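Local coordinates for virulent strain associated lipoprotein (Borreliella spielmanii A14S, PDB 6FZZ) that probably binds glutathione, as its Borrelia burgdorferi relative BBE31 does, and belongs to the PFam54 family of borrelial outer surface lipoproteins, at residues N69-R72 with S73-Y76; E200-K203 with L204-I208. All blocks are in the same frame, centred on the assembly; numbering follows the deposited sequence.

Interaction 1 of 2, residues N69-R72 with S73-Y76; sequences NSER and SKAY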
loop_
_atom_site.group_PDB
_atom_site.type_symbol
_atom_site.label_atom_id
_atom_site.label_comp_id
_atom_site.label_asym_id
_atom_site.label_seq_id
_atom_site.Cartn_x
_atom_site.Cartn_y
_atom_site.Cartn_z
ATOM N N ASN A 69 -15.152 -13.320 -2.879
ATOM C CA ASN A 69 -14.433 -13.926 -1.800
ATOM C C ASN A 69 -13.428 -15.006 -2.155
ATOM O O ASN A 69 -13.228 -15.976 -1.409
ATOM C CB ASN A 69 -15.397 -14.348 -0.704
ATOM C CG ASN A 69 -15.883 -13.148 0.103
ATOM O OD1 ASN A 69 -15.128 -12.200 0.359
ATOM N ND2 ASN A 69 -17.125 -13.189 0.528
ATOM N N SER A 70 -12.687 -14.819 -3.237
ATOM C CA SER A 70 -11.595 -15.737 -3.476
ATOM C C SER A 70 -10.417 -15.395 -2.534
ATOM O O SER A 70 -10.406 -14.329 -1.930
ATOM C CB SER A 70 -11.176 -15.631 -4.927
ATOM O OG SER A 70 -10.658 -14.339 -5.182
ATOM N N GLU A 71 -9.402 -16.265 -2.458
ATOM C CA GLU A 71 -8.241 -15.989 -1.639
ATOM C C GLU A 71 -7.435 -14.835 -2.197
ATOM O O GLU A 71 -6.967 -13.999 -1.446
ATOM C CB GLU A 71 -7.356 -17.246 -1.473
ATOM C CG GLU A 71 -8.081 -18.333 -0.678
ATOM C CD GLU A 71 -8.641 -17.831 0.662
ATOM O OE1 GLU A 71 -7.832 -17.339 1.501
ATOM O OE2 GLU A 71 -9.881 -17.932 0.892
ATOM N N ARG A 72 -7.255 -14.771 -3.507
ATOM C CA ARG A 72 -6.476 -13.669 -4.035
ATOM C C ARG A 72 -7.228 -12.314 -3.896
ATOM O O ARG A 72 -6.598 -11.269 -3.726
ATOM C CB ARG A 72 -6.038 -13.950 -5.489
ATOM C CG ARG A 72 -7.132 -14.041 -6.507
ATOM C CD ARG A 72 -6.565 -14.282 -7.889
ATOM N NE ARG A 72 -7.665 -14.515 -8.840
ATOM C CZ ARG A 72 -7.508 -14.701 -10.143
ATOM N NH1 ARG A 72 -6.291 -14.588 -10.710
ATOM N NH2 ARG A 72 -8.588 -14.898 -10.919
ATOM N N SER A 73 -8.571 -12.331 -3.998
ATOM C CA SER A 73 -9.343 -11.142 -3.792
ATOM C C SER A 73 -9.234 -10.646 -2.342
ATOM O O SER A 73 -9.087 -9.443 -2.109
ATOM C CB SER A 73 -10.782 -11.318 -4.278
ATOM O OG SER A 73 -10.811 -11.271 -5.686
ATOM N N LYS A 74 -9.382 -11.542 -1.377
ATOM C CA LYS A 74 -9.190 -11.182 0.027
ATOM C C LYS A 74 -7.819 -10.552 0.282
ATOM O O LYS A 74 -7.742 -9.531 0.983
ATOM C CB LYS A 74 -9.382 -12.369 0.940
ATOM C CG LYS A 74 -10.830 -12.847 0.899
ATOM C CD LYS A 74 -10.984 -13.981 1.886
ATOM C CE LYS A 74 -12.364 -14.562 1.895
ATOM N NZ LYS A 74 -12.276 -15.659 2.898
ATOM N N ALA A 75 -6.783 -11.127 -0.325
ATOM C CA ALA A 75 -5.403 -10.581 -0.242
ATOM C C ALA A 75 -5.334 -9.152 -0.792
ATOM O O ALA A 75 -4.727 -8.240 -0.170
ATOM C CB ALA A 75 -4.406 -11.517 -0.930
ATOM N N TYR A 76 -5.954 -8.939 -1.951
ATOM C CA TYR A 76 -5.928 -7.625 -2.630
ATOM C C TYR A 76 -6.648 -6.641 -1.683
ATOM O O TYR A 76 -6.175 -5.533 -1.452
ATOM C CB TYR A 76 -6.654 -7.720 -3.983
ATOM C CG TYR A 76 -6.584 -6.518 -4.866
ATOM C CD1 TYR A 76 -7.176 -5.295 -4.495
ATOM C CD2 TYR A 76 -5.967 -6.611 -6.140
ATOM C CE1 TYR A 76 -7.104 -4.192 -5.338
ATOM C CE2 TYR A 76 -5.862 -5.502 -6.954
ATOM C CZ TYR A 76 -6.455 -4.310 -6.554
ATOM O OH TYR A 76 -6.367 -3.260 -7.403
#

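Interaction 2 of 2, residues E200-K203 with L204-I208; sequences ESEK and LKSDI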
loop_
_atom_site.group_PDB
_atom_site.type_symbol
_atom_site.label_atom_id
_atom_site.label_comp_id
_atom_site.label_asym_id
_atom_site.label_seq_id
_atom_site.Cartn_x
_atom_site.Cartn_y
_atom_site.Cartn_z
ATOM N N GLU A 200 9.852 2.029 -7.736
ATOM C CA GLU A 200 10.839 2.182 -6.688
ATOM C C GLU A 200 10.742 1.063 -5.614
ATOM O O GLU A 200 11.758 0.469 -5.240
ATOM C CB GLU A 200 10.684 3.565 -6.112
ATOM C CG GLU A 200 11.701 3.939 -5.068
ATOM C CD GLU A 200 11.555 5.393 -4.615
ATOM O OE1 GLU A 200 10.973 6.237 -5.372
ATOM O OE2 GLU A 200 12.082 5.647 -3.509
ATOM N N SER A 201 9.528 0.702 -5.205
ATOM C CA SER A 201 9.326 -0.356 -4.230
ATOM C C SER A 201 9.764 -1.713 -4.716
ATOM O O SER A 201 10.314 -2.515 -3.957
ATOM C CB SER A 201 7.851 -0.352 -3.748
ATOM O OG SER A 201 6.988 -0.810 -4.767
ATOM N N GLU A 202 9.557 -1.981 -6.017
ATOM C CA GLU A 202 10.022 -3.206 -6.656
ATOM C C GLU A 202 11.537 -3.393 -6.533
ATOM O O GLU A 202 11.993 -4.462 -6.176
ATOM C CB GLU A 202 9.596 -3.228 -8.142
ATOM C CG GLU A 202 10.101 -4.382 -8.936
ATOM C CD GLU A 202 9.586 -5.717 -8.451
ATOM O OE1 GLU A 202 8.428 -5.814 -8.046
ATOM O OE2 GLU A 202 10.374 -6.681 -8.432
ATOM N N LYS A 203 12.295 -2.354 -6.860
ATOM C CA LYS A 203 13.759 -2.378 -6.753
ATOM C C LYS A 203 14.253 -2.485 -5.279
ATOM O O LYS A 203 15.205 -3.219 -4.988
ATOM C CB LYS A 203 14.288 -1.101 -7.407
ATOM C CG LYS A 203 15.803 -0.931 -7.485
ATOM C CD LYS A 203 16.338 0.014 -6.462
ATOM C CE LYS A 203 17.781 0.460 -6.758
ATOM N NZ LYS A 203 18.697 -0.705 -6.898
ATOM N N LEU A 204 13.672 -1.714 -4.381
ATOM C CA LEU A 204 14.017 -1.795 -2.941
ATOM C C LEU A 204 13.748 -3.165 -2.406
ATOM O O LEU A 204 14.576 -3.743 -1.686
ATOM C CB LEU A 204 13.203 -0.763 -2.122
ATOM C CG LEU A 204 13.512 0.692 -2.471
ATOM C CD1 LEU A 204 12.541 1.611 -1.806
ATOM C CD2 LEU A 204 14.959 1.073 -2.143
ATOM N N LYS A 205 12.553 -3.680 -2.708
ATOM C CA LYS A 205 12.274 -5.091 -2.399
ATOM C C LYS A 205 13.346 -6.044 -2.963
ATOM O O LYS A 205 13.924 -6.907 -2.222
ATOM C CB LYS A 205 10.882 -5.497 -2.902
ATOM C CG LYS A 205 10.553 -7.002 -2.823
ATOM C CD LYS A 205 9.305 -7.485 -3.572
ATOM C CE LYS A 205 9.481 -7.462 -5.093
ATOM N NZ LYS A 205 8.270 -7.741 -5.842
ATOM N N SER A 206 13.602 -5.959 -4.279
ATOM C CA SER A 206 14.582 -6.877 -4.912
ATOM C C SER A 206 15.977 -6.666 -4.236
ATOM O O SER A 206 16.695 -7.607 -3.929
ATOM C CB SER A 206 14.683 -6.616 -6.440
ATOM O OG SER A 206 13.370 -6.835 -6.961
ATOM N N ASP A 207 16.325 -5.459 -3.905
ATOM C CA ASP A 207 17.610 -5.292 -3.256
ATOM C C ASP A 207 17.629 -5.966 -1.858
ATOM O O ASP A 207 18.625 -6.574 -1.483
ATOM C CB ASP A 207 17.969 -3.858 -3.096
ATOM C CG ASP A 207 18.374 -3.179 -4.413
ATOM O OD1 ASP A 207 18.688 -3.836 -5.429
ATOM O OD2 ASP A 207 18.393 -1.948 -4.392
ATOM N N ILE A 208 16.537 -5.842 -1.096
ATOM C CA ILE A 208 16.442 -6.521 0.212
ATOM C C ILE A 208 16.460 -8.011 0.077
ATOM O O ILE A 208 17.242 -8.693 0.810
ATOM C CB ILE A 208 15.234 -6.063 1.021
ATOM C CG1 ILE A 208 15.487 -4.606 1.425
ATOM C CG2 ILE A 208 15.041 -7.007 2.212
ATOM C CD1 ILE A 208 14.278 -3.908 2.032
#

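Interaction 1 of 2, residues N69-R72 with S73-Y76
Ser70 O takes the amide of Lys74 in a nearly straight bond (3.0 Å, 171° at the hydrogen), the first of three i to i+4 links as the chain runs from loop into helix 71-83. Ala75 N to Glu71 O and Tyr76 N to Arg72 O follow at 3.1 and 3.0 Å. Amides of a first helical turn lack the i-4 partner of later turns; at Ser73 N the Ser70 side chain takes that place as N-cap, its OG accepting at 3.1 Å. A short hydroxyl side chain suits this place: with OG set between the backbone N and the carbonyl carbon (chi1 65°), it faces Ser73 N. Glu64 also bonds Ser70 OG, while the small, buried Ser73 bonds Thr65 O and Trp58 NE1 through its own OG. Lys74 runs fully extended back along the start of the helix, its CG 3.2 Å from Ser70 O and its CE 3.7 Å from Asn69 O. The i to i+3 spacing lets its NZ make a long salt bridge with Glu71 OE2 (3.9 Å), and a first-turn glutamate probably suits the positive end of the helix dipole. Arg72, extended from CG to NE, forms salt bridges with Glu60 and Glu64 and a cation-pi contact with Trp58, and Tyr76 OH bonds Asn110 of helix 105-126.

Interaction 2 of 2, residues E200-K203 with L204-I208
Lys203, Leu204 and Glu202 bury the most surface in this contact, and each reaches a neighbouring turn of helix 180-209, Lys203 and Glu202 forward and Leu204 back. Lys203 starts out away from the following turn, but bends at chi2 and again at chi4 (-56°) bring its ammonium back to Asp207. There NZ lies 2.8 Å from OD2 and uses the syn lone pair of that oxygen, an i to i+4 salt bridge. A long, flexible lysine can span one turn in this way, and the short aspartate stays close to the backbone to receive it.

Glu202 uses the i to i+3 spacing instead. Its chain turns at chi2 (63°) so that OE1 meets Lys205 NZ at 2.9 Å, on the syn side but 30° out of the carboxylate plane. Asn118 and a bound tetraethylene glycol, with Glu202, give the ammonium three polar partners and tie it to helix 105-126. Glu202 O is gripped twice by Ser206, whose N and OG, each 2.9 Å away, come from opposite faces of the carbonyl plane; serine hydroxyls commonly bond back to the preceding turn of a helix like this.

Leu204 is the apolar member: its CG packs 3.3 Å from Glu200 O, and CD1 runs beside the aliphatic CG of Glu200, 4.1 Å away. Nearly all of 200-208 falls in a predicted coiled coil. Helix 105-126 meets it through Ser201, Glu202, Lys205 and Ile208, and helix 138-170 touches Glu200, Ser201, Asp207 and Ile208.

Overall arrangement
Both interactions are local and lie within the Bbcrasp-1 family region of this all-helical chain: interaction 1 forms the start of helix 71-83, while interaction 2 joins successive turns within helix 180-209. Interaction 1 comes first in sequence, and interaction 2 lies near the C-terminal end of its helix. Their centres are 24 Å apart and their nearest atoms about 14 Å, so they do not touch. Helix 105-126 connects them indirectly: Tyr76 packs on Phe109 and Ile113 of it, whereas Ser201 and Ile208 rest on Leu115 and Thr122 farther along. Both are thus set against helix 105-126, which links two separate helices of the bundle.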